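Local coordinates for Glyco_hydro_cc domain-containing protein (Blastomyces gilchristii, PDB 6UB0), which acts as an exo-beta-1,3-glucanase of glycoside hydrolase family 128, probably cleaving curdlan, and holds laminaribiose in its -2 and -1 subsites, at residues A[151-156]-A[195-200]; A[125-130]-A[165-170]; A[103-108]-A[202-207]; A[53-58]-A[68-73]. One frame throughout, in Å; residues are numbered along the deposited sequence.

Contact 1. Residues A[151-156]-A[195-200]; sequences DDFKRY and PWLDSN
The side chains of K154 and W196 meet between two neighbouring outer helices of the TIM barrel, 150-166 and 183-199. Their local axes run nearly parallel, 13° apart, and approach no closer than 12.0 Å, a wide gap that suits large side chains reaching toward each other from the two helices.

The polar part is a cation-pi contact. K154 lies over one face of the indole, with NZ 3.8 Å from the centroid of the five-membered ring of W196, and the ammonium also has a salt bridge to E192. Tryptophan suits this place because its broad face takes both the charge and the aliphatic base of the lysine, K154 CB lying 3.8 Å from W196 CZ2. The opposite face of the indole carries the amide of N200, whose ND2 stands 3.3 Å above the W196 ring plane.

Apolar packing lies on the buried side. F153 CG is anti to its backbone N (chi1 174°), sending the ring toward the second helix, where L197 meets it at the edge: F153 CZ is 3.8 Å from L197 CD2. The two side chains cross at about a right angle, and F153 also meets the ring of W143. A looser apolar contact joins the two aromatic residues, F153 CE2 lying 4.2 Å from W196 CZ3.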
loop_
_atom_site.group_PDB
_atom_site.type_symbol
_atom_site.label_atom_id
_atom_site.label_comp_id
_atom_site.label_asym_id
_atom_site.label_seq_id
_atom_site.Cartn_x
_atom_site.Cartn_y
_atom_site.Cartn_z
ATOM N N ASP A 151 -18.249 -5.113 -5.291
ATOM C CA ASP A 151 -18.575 -5.852 -4.049
ATOM C C ASP A 151 -17.291 -6.584 -3.585
ATOM O O ASP A 151 -16.916 -6.713 -2.362
ATOM C CB ASP A 151 -19.717 -6.843 -4.274
ATOM C CG ASP A 151 -20.745 -6.227 -5.197
ATOM O OD1 ASP A 151 -21.455 -5.342 -4.703
ATOM O OD2 ASP A 151 -20.737 -6.575 -6.425
ATOM N N ASP A 152 -16.714 -7.344 -4.562
ATOM C CA ASP A 152 -15.566 -8.239 -4.297
ATOM C C ASP A 152 -14.466 -7.368 -3.667
ATOM O O ASP A 152 -13.822 -7.832 -2.699
ATOM C CB ASP A 152 -15.126 -8.992 -5.549
ATOM C CG ASP A 152 -13.816 -9.732 -5.385
ATOM O OD1 ASP A 152 -13.756 -10.657 -4.538
ATOM O OD2 ASP A 152 -12.861 -9.394 -6.117
ATOM N N PHE A 153 -14.299 -6.147 -4.163
ATOM C CA PHE A 153 -13.345 -5.169 -3.567
ATOM C C PHE A 153 -13.571 -5.161 -2.045
ATOM O O PHE A 153 -12.673 -5.533 -1.284
ATOM C CB PHE A 153 -13.425 -3.785 -4.216
ATOM C CG PHE A 153 -12.552 -2.772 -3.515
ATOM C CD1 PHE A 153 -11.168 -2.779 -3.672
ATOM C CD2 PHE A 153 -13.104 -1.877 -2.614
ATOM C CE1 PHE A 153 -10.372 -1.867 -2.987
ATOM C CE2 PHE A 153 -12.308 -0.976 -1.922
ATOM C CZ PHE A 153 -10.944 -0.964 -2.121
ATOM N N LYS A 154 -14.784 -4.852 -1.622
ATOM C CA LYS A 154 -15.142 -4.537 -0.211
ATOM C C LYS A 154 -15.001 -5.772 0.679
ATOM O O LYS A 154 -14.632 -5.618 1.854
ATOM C CB LYS A 154 -16.559 -3.971 -0.203
ATOM C CG LYS A 154 -16.722 -2.751 -1.097
ATOM C CD LYS A 154 -18.145 -2.214 -1.160
ATOM C CE LYS A 154 -18.413 -1.136 -0.137
ATOM N NZ LYS A 154 -19.682 -0.423 -0.398
ATOM N N ARG A 155 -15.341 -6.947 0.147
ATOM C CA ARG A 155 -15.316 -8.255 0.847
ATOM C C ARG A 155 -13.855 -8.533 1.192
ATOM O O ARG A 155 -13.503 -8.795 2.389
ATOM C CB ARG A 155 -15.946 -9.283 -0.116
ATOM C CG ARG A 155 -15.847 -10.752 0.283
ATOM C CD ARG A 155 -14.439 -11.363 0.216
ATOM N NE ARG A 155 -13.793 -11.338 -1.110
ATOM C CZ ARG A 155 -12.570 -11.820 -1.390
ATOM N NH1 ARG A 155 -11.812 -12.339 -0.437
ATOM N NH2 ARG A 155 -12.096 -11.751 -2.627
ATOM N N TYR A 156 -13.031 -8.424 0.146
ATOM C CA TYR A 156 -11.568 -8.624 0.195
ATOM C C TYR A 156 -10.997 -7.754 1.322
ATOM O O TYR A 156 -10.221 -8.219 2.136
ATOM C CB TYR A 156 -10.932 -8.308 -1.164
ATOM C CG TYR A 156 -9.432 -8.364 -1.107
ATOM C CD1 TYR A 156 -8.758 -9.566 -1.157
ATOM C CD2 TYR A 156 -8.672 -7.209 -0.987
ATOM C CE1 TYR A 156 -7.376 -9.634 -1.080
ATOM C CE2 TYR A 156 -7.289 -7.264 -0.888
ATOM C CZ TYR A 156 -6.633 -8.476 -0.936
ATOM O OH TYR A 156 -5.277 -8.511 -0.902
ATOM N N PRO A 195 -15.659 6.951 -0.479
ATOM C CA PRO A 195 -16.378 7.218 0.767
ATOM C C PRO A 195 -16.300 6.015 1.735
ATOM O O PRO A 195 -16.027 6.201 2.910
ATOM C CB PRO A 195 -17.820 7.494 0.315
ATOM C CG PRO A 195 -17.758 7.722 -1.186
ATOM C CD PRO A 195 -16.526 6.977 -1.666
ATOM N N TRP A 196 -16.467 4.810 1.208
ATOM C CA TRP A 196 -16.483 3.537 1.977
ATOM C C TRP A 196 -15.127 3.341 2.675
ATOM O O TRP A 196 -15.066 3.054 3.929
ATOM C CB TRP A 196 -16.813 2.383 1.014
ATOM C CG TRP A 196 -16.996 1.079 1.716
ATOM C CD1 TRP A 196 -18.123 0.670 2.359
ATOM C CD2 TRP A 196 -16.014 0.045 1.913
ATOM N NE1 TRP A 196 -17.911 -0.547 2.950
ATOM C CE2 TRP A 196 -16.635 -0.963 2.679
ATOM C CE3 TRP A 196 -14.685 -0.133 1.513
ATOM C CZ2 TRP A 196 -15.974 -2.128 3.051
ATOM C CZ3 TRP A 196 -14.029 -1.275 1.898
ATOM C CH2 TRP A 196 -14.671 -2.264 2.650
ATOM N N LEU A 197 -14.058 3.543 1.903
ATOM C CA LEU A 197 -12.672 3.460 2.443
ATOM C C LEU A 197 -12.525 4.552 3.501
ATOM O O LEU A 197 -11.948 4.267 4.565
ATOM C CB LEU A 197 -11.656 3.567 1.293
ATOM C CG LEU A 197 -11.654 2.377 0.332
ATOM C CD1 LEU A 197 -11.024 2.715 -1.011
ATOM C CD2 LEU A 197 -10.934 1.190 0.966
ATOM N N ASP A 198 -13.020 5.762 3.235
ATOM C CA ASP A 198 -12.775 6.936 4.129
ATOM C C ASP A 198 -13.458 6.740 5.513
ATOM O O ASP A 198 -12.902 7.184 6.552
ATOM C CB ASP A 198 -13.245 8.206 3.418
ATOM C CG ASP A 198 -12.187 8.723 2.463
ATOM O OD1 ASP A 198 -10.994 8.311 2.638
ATOM O OD2 ASP A 198 -12.544 9.494 1.549
ATOM N N SER A 199 -14.598 6.065 5.568
ATOM C CA SER A 199 -15.343 5.849 6.840
ATOM C C SER A 199 -15.034 4.465 7.426
ATOM O O SER A 199 -15.257 4.297 8.657
ATOM C CB SER A 199 -16.804 6.060 6.626
ATOM O OG SER A 199 -17.185 5.390 5.441
ATOM N N ASN A 200 -14.502 3.530 6.617
ATOM C CA ASN A 200 -14.151 2.170 7.106
ATOM C C ASN A 200 -12.901 2.332 7.976
ATOM O O ASN A 200 -11.805 2.484 7.442
ATOM C CB ASN A 200 -14.063 1.130 5.981
ATOM C CG ASN A 200 -13.681 -0.238 6.509
ATOM O OD1 ASN A 200 -13.221 -0.341 7.641
ATOM N ND2 ASN A 200 -13.850 -1.291 5.718
#

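Contact 2. Residues A[125-130]-A[165-170]; sequences GFLDVC and QKYGIG
L127 of helix 119-130 packs against Y167, the first residue to leave helical geometry after helix 150-166, while D128 holds the tyrosine hydroxyl. Both helices belong to the outer layer of the TIM barrel, and the second ends here in a Schellman motif. Its C-prime residue is G168, whose positive phi is easiest for glycine; G168 N bonds to Q165 O, and the residues on either side of G168, Y167 and I169, both direct their CB atoms at the first helix.

The apolar contact is centred on L127. Its CB sits over one face of the tyrosine in a CH-pi contact, 3.7 Å from the centroid of the Y167 ring and 16° off the normal. L127 CD1 lies by the CG-CD1 side of the ring, 3.8 Å from Y167 CD1, so the leucine lies along the aromatic surface rather than touching it at one point. The second methyl turns to the isoleucine, with L127 CD2 4.1 Å from I169 CD1. Both L127 and I169 also touch I136, which continues this buried apolar layer.

The polar contact sits on the more exposed side. A tyrosine is long enough to cover the leucine and still present its hydroxyl to the next helix residue. D128 has CG anti to its carbonyl carbon (chi1 -77°), which brings the carboxylate to the ring edge, its plane 56° from that of the tyrosine. There Y167 OH donates to D128 OD1, a very short hydrogen bond at 2.5 Å.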
loop_
_atom_site.group_PDB
_atom_site.type_symbol
_atom_site.label_atom_id
_atom_site.label_comp_id
_atom_site.label_asym_id
_atom_site.label_seq_id
_atom_site.Cartn_x
_atom_site.Cartn_y
_atom_site.Cartn_z
ATOM N N GLY A 125 -0.359 -17.591 6.071
ATOM C CA GLY A 125 0.873 -18.411 6.082
ATOM C C GLY A 125 2.049 -17.613 6.602
ATOM O O GLY A 125 2.803 -18.078 7.486
ATOM N N PHE A 126 2.211 -16.412 6.090
ATOM C CA PHE A 126 3.173 -15.455 6.647
ATOM C C PHE A 126 2.839 -15.129 8.117
ATOM O O PHE A 126 3.772 -15.114 8.959
ATOM C CB PHE A 126 3.161 -14.203 5.778
ATOM C CG PHE A 126 3.906 -13.055 6.382
ATOM C CD1 PHE A 126 5.280 -13.008 6.289
ATOM C CD2 PHE A 126 3.238 -12.028 7.032
ATOM C CE1 PHE A 126 5.995 -11.957 6.834
ATOM C CE2 PHE A 126 3.945 -10.974 7.562
ATOM C CZ PHE A 126 5.315 -10.926 7.454
ATOM N N LEU A 127 1.579 -14.839 8.447
ATOM C CA LEU A 127 1.237 -14.485 9.845
ATOM C C LEU A 127 1.463 -15.710 10.758
ATOM O O LEU A 127 1.947 -15.542 11.899
ATOM C CB LEU A 127 -0.206 -14.000 9.845
ATOM C CG LEU A 127 -0.406 -12.646 9.166
ATOM C CD1 LEU A 127 -1.858 -12.216 9.234
ATOM C CD2 LEU A 127 0.487 -11.599 9.779
ATOM N N ASP A 128 1.118 -16.902 10.291
ATOM C CA ASP A 128 1.402 -18.152 11.047
ATOM C C ASP A 128 2.908 -18.233 11.262
ATOM O O ASP A 128 3.328 -18.326 12.431
ATOM C CB ASP A 128 0.822 -19.377 10.354
ATOM C CG ASP A 128 -0.671 -19.478 10.575
ATOM O OD1 ASP A 128 -1.152 -18.911 11.588
ATOM O OD2 ASP A 128 -1.330 -20.115 9.750
ATOM N N VAL A 129 3.680 -18.210 10.184
ATOM C CA VAL A 129 5.154 -18.422 10.255
ATOM C C VAL A 129 5.744 -17.334 11.144
ATOM O O VAL A 129 6.750 -17.585 11.831
ATOM C CB VAL A 129 5.856 -18.464 8.885
ATOM C CG1 VAL A 129 7.360 -18.526 9.072
ATOM C CG2 VAL A 129 5.411 -19.637 8.035
ATOM N N CYS A 130 5.177 -16.132 11.145
ATOM C CA CYS A 130 5.755 -15.044 11.965
ATOM C C CYS A 130 5.790 -15.449 13.452
ATOM O O CYS A 130 6.760 -15.046 14.150
ATOM C CB CYS A 130 5.003 -13.738 11.748
ATOM S SG CYS A 130 5.678 -12.848 10.322
ATOM N N GLN A 165 -6.898 -8.587 12.369
ATOM C CA GLN A 165 -7.416 -8.521 13.763
ATOM C C GLN A 165 -7.253 -9.887 14.442
ATOM O O GLN A 165 -6.761 -9.883 15.589
ATOM C CB GLN A 165 -8.825 -7.927 13.755
ATOM C CG GLN A 165 -8.768 -6.480 13.295
ATOM C CD GLN A 165 -10.099 -5.785 13.185
ATOM O OE1 GLN A 165 -11.150 -6.367 13.458
ATOM N NE2 GLN A 165 -10.061 -4.522 12.781
ATOM N N LYS A 166 -7.534 -10.999 13.748
ATOM C CA LYS A 166 -7.360 -12.357 14.334
ATOM C C LYS A 166 -5.906 -12.472 14.826
ATOM O O LYS A 166 -5.711 -13.012 15.921
ATOM C CB LYS A 166 -7.792 -13.468 13.360
ATOM C CG LYS A 166 -7.602 -14.898 13.865
ATOM C CD LYS A 166 -8.594 -15.933 13.339
ATOM C CE LYS A 166 -8.625 -16.041 11.829
ATOM N NZ LYS A 166 -7.271 -16.097 11.227
ATOM N N TYR A 167 -4.927 -11.931 14.088
ATOM C CA TYR A 167 -3.481 -11.944 14.459
ATOM C C TYR A 167 -3.086 -10.673 15.250
ATOM O O TYR A 167 -1.880 -10.461 15.440
ATOM C CB TYR A 167 -2.636 -12.237 13.207
ATOM C CG TYR A 167 -2.783 -13.651 12.684
ATOM C CD1 TYR A 167 -3.870 -14.018 11.899
ATOM C CD2 TYR A 167 -1.846 -14.638 12.991
ATOM C CE1 TYR A 167 -4.021 -15.314 11.433
ATOM C CE2 TYR A 167 -1.987 -15.940 12.537
ATOM C CZ TYR A 167 -3.076 -16.279 11.755
ATOM O OH TYR A 167 -3.222 -17.556 11.310
ATOM N N GLY A 168 -4.045 -9.849 15.722
ATOM C CA GLY A 168 -3.789 -8.692 16.617
ATOM C C GLY A 168 -3.151 -7.468 15.947
ATOM O O GLY A 168 -2.488 -6.649 16.637
ATOM N N ILE A 169 -3.364 -7.322 14.647
ATOM C CA ILE A 169 -2.904 -6.175 13.810
ATOM C C ILE A 169 -4.156 -5.373 13.482
ATOM O O ILE A 169 -5.020 -5.934 12.834
ATOM C CB ILE A 169 -2.166 -6.698 12.557
ATOM C CG1 ILE A 169 -1.255 -7.870 12.942
ATOM C CG2 ILE A 169 -1.427 -5.566 11.853
ATOM C CD1 ILE A 169 -0.176 -8.235 11.949
ATOM N N GLY A 170 -4.287 -4.167 14.037
ATOM C CA GLY A 170 -5.576 -3.473 14.202
ATOM C C GLY A 170 -6.035 -2.677 13.002
ATOM O O GLY A 170 -7.162 -2.127 13.073
#

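Contact 3. Residues A[103-108]-A[202-207]; sequences RARLGS and GVERYA
R105 and E204 reach toward each other from opposite directions and meet in a salt bridge, R105 NH1 lying 2.5 Å from E204 OE2. The glutamate chain is extended beyond CG, which itself is anti to the backbone N (chi1 178°), so the carboxylate is carried away from the backbone. The arginine bends at chi3 instead, and this swings the guanidinium round until an edge faces the acid.

The two flat groups are not side by side: their planes stand 82° apart, and a single oxygen does nearly all the work. E204 OE2 takes the NH1 bond on its syn side, 23° out of the carboxylate plane, and also a weak bond from R105 NH2 at 3.1 Å. Such a bridge spans the TIM barrel near the N-terminal ends of its strands, linking 105-111 with 203-208, which are not neighbours in the sheet. Long, charged side chains suit a gap that no backbone hydrogen bond crosses.

W173, from strand 172-180 between them, gives a further bond from NE1 to E204 OE2 and so helps fix the carboxylate. R105 NH1 also has a weak bond to N69 OD1 of strand 69-71.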
loop_
_atom_site.group_PDB
_atom_site.type_symbol
_atom_site.label_atom_id
_atom_site.label_comp_id
_atom_site.label_asym_id
_atom_site.label_seq_id
_atom_site.Cartn_x
_atom_site.Cartn_y
_atom_site.Cartn_z
ATOM N N ARG A 103 10.875 3.136 16.140
ATOM C CA ARG A 103 10.991 4.443 15.451
ATOM C C ARG A 103 9.966 4.585 14.317
ATOM O O ARG A 103 9.787 5.673 13.804
ATOM C CB ARG A 103 12.455 4.632 15.047
ATOM C CG ARG A 103 13.316 5.011 16.248
ATOM C CD ARG A 103 14.835 4.913 16.101
ATOM N NE ARG A 103 15.367 3.769 15.353
ATOM C CZ ARG A 103 16.252 3.857 14.362
ATOM N NH1 ARG A 103 16.687 5.044 13.964
ATOM N NH2 ARG A 103 16.635 2.755 13.719
ATOM N N ALA A 104 9.228 3.542 13.978
ATOM C CA ALA A 104 8.311 3.627 12.832
ATOM C C ALA A 104 7.266 2.526 12.941
ATOM O O ALA A 104 7.547 1.449 13.583
ATOM C CB ALA A 104 9.132 3.532 11.569
ATOM N N ARG A 105 6.100 2.820 12.373
ATOM C CA ARG A 105 5.025 1.829 12.230
ATOM C C ARG A 105 5.391 0.990 10.996
ATOM O O ARG A 105 5.990 1.546 10.038
ATOM C CB ARG A 105 3.690 2.560 12.223
ATOM C CG ARG A 105 3.539 3.499 13.404
ATOM C CD ARG A 105 2.197 4.169 13.372
ATOM N NE ARG A 105 1.147 3.183 13.515
ATOM C CZ ARG A 105 0.297 2.858 12.550
ATOM N NH1 ARG A 105 0.395 3.438 11.367
ATOM N NH2 ARG A 105 -0.610 1.918 12.754
ATOM N N LEU A 106 5.276 -0.326 11.153
ATOM C CA LEU A 106 5.723 -1.332 10.174
ATOM C C LEU A 106 4.481 -1.922 9.506
ATOM O O LEU A 106 3.503 -2.357 10.222
ATOM C CB LEU A 106 6.554 -2.386 10.903
ATOM C CG LEU A 106 7.747 -1.834 11.678
ATOM C CD1 LEU A 106 8.557 -2.951 12.355
ATOM C CD2 LEU A 106 8.631 -0.987 10.770
ATOM N N GLY A 107 4.492 -1.911 8.169
ATOM C CA GLY A 107 3.414 -2.454 7.341
ATOM C C GLY A 107 3.793 -3.808 6.803
ATOM O O GLY A 107 4.926 -3.997 6.417
ATOM N N SER A 108 2.886 -4.756 6.853
ATOM C CA SER A 108 3.173 -6.120 6.365
ATOM C C SER A 108 3.597 -6.111 4.891
ATOM O O SER A 108 3.391 -5.145 4.149
ATOM C CB SER A 108 1.964 -6.969 6.511
ATOM O OG SER A 108 1.149 -6.761 5.393
ATOM N N GLY A 202 -11.394 0.221 9.598
ATOM C CA GLY A 202 -10.439 -0.890 9.383
ATOM C C GLY A 202 -9.342 -0.483 8.404
ATOM O O GLY A 202 -8.290 -1.197 8.361
ATOM N N VAL A 203 -9.581 0.592 7.638
ATOM C CA VAL A 203 -8.636 1.115 6.589
ATOM C C VAL A 203 -8.002 2.427 7.060
ATOM O O VAL A 203 -8.697 3.468 6.992
ATOM C CB VAL A 203 -9.348 1.297 5.240
ATOM C CG1 VAL A 203 -8.445 1.962 4.211
ATOM C CG2 VAL A 203 -9.868 -0.030 4.728
ATOM N N GLU A 204 -6.744 2.369 7.522
ATOM C CA GLU A 204 -5.943 3.521 8.036
ATOM C C GLU A 204 -5.544 4.424 6.870
ATOM O O GLU A 204 -5.586 5.650 7.055
ATOM C CB GLU A 204 -4.661 3.067 8.767
ATOM C CG GLU A 204 -3.764 4.196 9.291
ATOM C CD GLU A 204 -2.759 3.881 10.403
ATOM O OE1 GLU A 204 -2.924 4.389 11.561
ATOM O OE2 GLU A 204 -1.784 3.175 10.142
ATOM N N ARG A 205 -5.084 3.832 5.763
ATOM C CA ARG A 205 -4.567 4.559 4.571
ATOM C C ARG A 205 -4.821 3.767 3.293
ATOM O O ARG A 205 -4.964 2.516 3.371
ATOM C CB ARG A 205 -3.083 4.884 4.709
ATOM C CG ARG A 205 -2.783 6.065 5.628
ATOM C CD ARG A 205 -1.332 6.486 5.518
ATOM N NE ARG A 205 -1.032 7.766 6.128
ATOM C CZ ARG A 205 0.186 8.277 6.297
ATOM N NH1 ARG A 205 1.252 7.602 5.899
ATOM N NH2 ARG A 205 0.322 9.482 6.841
ATOM N N TYR A 206 -4.960 4.471 2.154
ATOM C CA TYR A 206 -5.126 3.778 0.842
ATOM C C TYR A 206 -4.523 4.616 -0.289
ATOM O O TYR A 206 -4.350 5.838 -0.086
ATOM C CB TYR A 206 -6.586 3.394 0.594
ATOM C CG TYR A 206 -7.503 4.584 0.500
ATOM C CD1 TYR A 206 -7.561 5.347 -0.652
ATOM C CD2 TYR A 206 -8.237 5.004 1.603
ATOM C CE1 TYR A 206 -8.352 6.477 -0.723
ATOM C CE2 TYR A 206 -9.056 6.122 1.537
ATOM C CZ TYR A 206 -9.061 6.891 0.387
ATOM O OH TYR A 206 -9.832 8.008 0.333
ATOM N N ALA A 207 -4.342 3.990 -1.460
ATOM C CA ALA A 207 -3.825 4.608 -2.700
ATOM C C ALA A 207 -4.431 3.909 -3.908
ATOM O O ALA A 207 -4.239 2.682 -4.109
ATOM C CB ALA A 207 -2.336 4.537 -2.761
#

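Contact 4. Residues A[53-58]-A[68-73]; sequences GSWNAD and KNLLAF
The far rim of the W55 indole meets the two methyl groups of L70. W55 CH2 is 4.2 Å from L70 CD2, and W55 CZ2 is equally far, 4.2 Å, from L70 CD1, so the branched end of the leucine spans neighbouring atoms of the six-membered ring. The side chains cross at a slant, and the touch is light. Alongside it, W55 CH2 also comes within 4.2 Å of L71 O, an approach to the backbone of the strand with no hydrogen bond.

Reach explains the choice of tryptophan: the CA atoms of W55 and A72, the nearest pair, are 10.4 Å apart, too far for small side chains to bridge. W55 has CG anti to its own N (chi1 -179°), which projects the ring off the helix toward the strand. Its NE1 makes a weak hydrogen bond to Y96 O, and L46 and M97 pack on it as well.

L70 is set by the strand itself. Backbone bonds to R105 and G107 fix its position beside strand 105-111, and its side chain is further bordered by L106 and Y100. Strand alternation sends the next side chain the other way: L71 points its CB away from the helix, into the barrel, where it touches W173 and T175.

Within the TIM barrel, helix 52-64 therefore lies on the outside of strand 69-71, which follows it in the chain; strand 105-111 flanks that strand on one side, and the chain at P44 and L46 bonds to L71 on the other.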
loop_
_atom_site.group_PDB
_atom_site.type_symbol
_atom_site.label_atom_id
_atom_site.label_comp_id
_atom_site.label_asym_id
_atom_site.label_seq_id
_atom_site.Cartn_x
_atom_site.Cartn_y
_atom_site.Cartn_z
ATOM N N GLY A 53 20.228 -5.321 0.650
ATOM C CA GLY A 53 21.541 -4.673 0.572
ATOM C C GLY A 53 21.563 -3.278 1.162
ATOM O O GLY A 53 22.523 -2.982 1.844
ATOM N N SER A 54 20.553 -2.442 0.892
ATOM C CA SER A 54 20.552 -0.994 1.248
ATOM C C SER A 54 19.539 -0.676 2.355
ATOM O O SER A 54 19.529 0.466 2.866
ATOM C CB SER A 54 20.326 -0.144 0.025
ATOM O OG SER A 54 18.997 -0.262 -0.426
ATOM N N TRP A 55 18.689 -1.632 2.705
ATOM C CA TRP A 55 17.511 -1.386 3.575
ATOM C C TRP A 55 17.926 -0.712 4.892
ATOM O O TRP A 55 17.255 0.225 5.326
ATOM C CB TRP A 55 16.776 -2.685 3.851
ATOM C CG TRP A 55 15.585 -2.459 4.703
ATOM C CD1 TRP A 55 15.299 -3.039 5.900
ATOM C CD2 TRP A 55 14.516 -1.553 4.413
ATOM N NE1 TRP A 55 14.128 -2.540 6.389
ATOM C CE2 TRP A 55 13.598 -1.667 5.475
ATOM C CE3 TRP A 55 14.231 -0.696 3.341
ATOM C CZ2 TRP A 55 12.401 -0.961 5.490
ATOM C CZ3 TRP A 55 13.056 0.025 3.371
ATOM C CH2 TRP A 55 12.161 -0.102 4.429
ATOM N N ASN A 56 18.986 -1.180 5.544
ATOM C CA ASN A 56 19.430 -0.529 6.802
ATOM C C ASN A 56 19.466 0.982 6.519
ATOM O O ASN A 56 18.781 1.764 7.284
ATOM C CB ASN A 56 20.697 -1.254 7.227
ATOM C CG ASN A 56 20.440 -2.694 6.850
ATOM O OD1 ASN A 56 20.662 -3.107 5.690
ATOM N ND2 ASN A 56 19.698 -3.370 7.712
ATOM N N ALA A 57 20.338 1.321 5.545
ATOM C CA ALA A 57 20.728 2.701 5.191
ATOM C C ALA A 57 19.475 3.449 4.791
ATOM O O ALA A 57 19.308 4.588 5.213
ATOM C CB ALA A 57 21.731 2.689 4.070
ATOM N N ASP A 58 18.603 2.798 4.022
ATOM C CA ASP A 58 17.397 3.453 3.449
ATOM C C ASP A 58 16.420 3.774 4.582
ATOM O O ASP A 58 15.985 4.928 4.649
ATOM C CB ASP A 58 16.772 2.583 2.362
ATOM C CG ASP A 58 17.674 2.260 1.179
ATOM O OD1 ASP A 58 18.375 3.163 0.695
ATOM O OD2 ASP A 58 17.586 1.104 0.696
ATOM N N LYS A 68 7.090 8.323 9.307
ATOM C CA LYS A 68 6.499 7.662 10.495
ATOM C C LYS A 68 6.314 6.164 10.222
ATOM O O LYS A 68 5.915 5.440 11.131
ATOM C CB LYS A 68 5.190 8.368 10.838
ATOM C CG LYS A 68 5.371 9.874 11.037
ATOM C CD LYS A 68 4.107 10.679 11.008
ATOM C CE LYS A 68 3.521 10.909 12.386
ATOM N NZ LYS A 68 2.865 12.234 12.461
ATOM N N ASN A 69 6.492 5.739 8.983
ATOM C CA ASN A 69 5.942 4.437 8.541
ATOM C C ASN A 69 6.922 3.783 7.577
ATOM O O ASN A 69 7.597 4.480 6.848
ATOM C CB ASN A 69 4.584 4.565 7.837
ATOM C CG ASN A 69 3.455 4.994 8.741
ATOM O OD1 ASN A 69 2.988 4.213 9.535
ATOM N ND2 ASN A 69 3.039 6.259 8.666
ATOM N N LEU A 70 6.979 2.453 7.593
ATOM C CA LEU A 70 7.799 1.695 6.636
ATOM C C LEU A 70 6.942 0.555 6.090
ATOM O O LEU A 70 6.265 -0.125 6.905
ATOM C CB LEU A 70 9.026 1.092 7.308
ATOM C CG LEU A 70 10.010 2.082 7.922
ATOM C CD1 LEU A 70 11.049 1.333 8.733
ATOM C CD2 LEU A 70 10.657 2.931 6.852
ATOM N N LEU A 71 7.093 0.264 4.809
ATOM C CA LEU A 71 6.353 -0.867 4.148
ATOM C C LEU A 71 7.308 -2.017 3.796
ATOM O O LEU A 71 8.442 -1.764 3.305
ATOM C CB LEU A 71 5.674 -0.431 2.848
ATOM C CG LEU A 71 4.520 0.534 2.986
ATOM C CD1 LEU A 71 4.330 1.313 1.701
ATOM C CD2 LEU A 71 3.222 -0.127 3.435
ATOM N N ALA A 72 6.786 -3.238 3.867
ATOM C CA ALA A 72 7.558 -4.447 3.534
ATOM C C ALA A 72 7.239 -4.894 2.104
ATOM O O ALA A 72 6.655 -4.098 1.351
ATOM C CB ALA A 72 7.259 -5.521 4.537
ATOM N N PHE A 73 7.554 -6.154 1.778
ATOM C CA PHE A 73 7.728 -6.660 0.402
ATOM C C PHE A 73 6.442 -6.457 -0.419
ATOM O O PHE A 73 5.314 -6.512 0.080
ATOM C CB PHE A 73 8.185 -8.123 0.474
ATOM C CG PHE A 73 9.028 -8.402 1.709
ATOM C CD1 PHE A 73 10.259 -7.779 1.893
ATOM C CD2 PHE A 73 8.583 -9.284 2.695
ATOM C CE1 PHE A 73 11.044 -8.022 3.018
ATOM C CE2 PHE A 73 9.374 -9.535 3.827
ATOM C CZ PHE A 73 10.584 -8.889 3.991
#

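Overall arrangement
Contact 4 comes first along the chain and closes a short loop, packing helix 52-64 on strand 69-71 of the barrel wall, before any other contact opens. Contact 3 then opens at 103-108 and closes only at 202-207, so its long loop encloses contacts 1 and 2. These two cross: 125-130 is followed by 151-156, then by 165-170 and finally by 195-200. The turn just after helix 150-166 is tied to helix 119-130, and the start of that helix to helix 183-199. Contact 1 touches contact 3 through D198 and Y206, tying helix to wall, while backbone bonds between contacts 3 and 4 join wall strands 105-111 and 69-71.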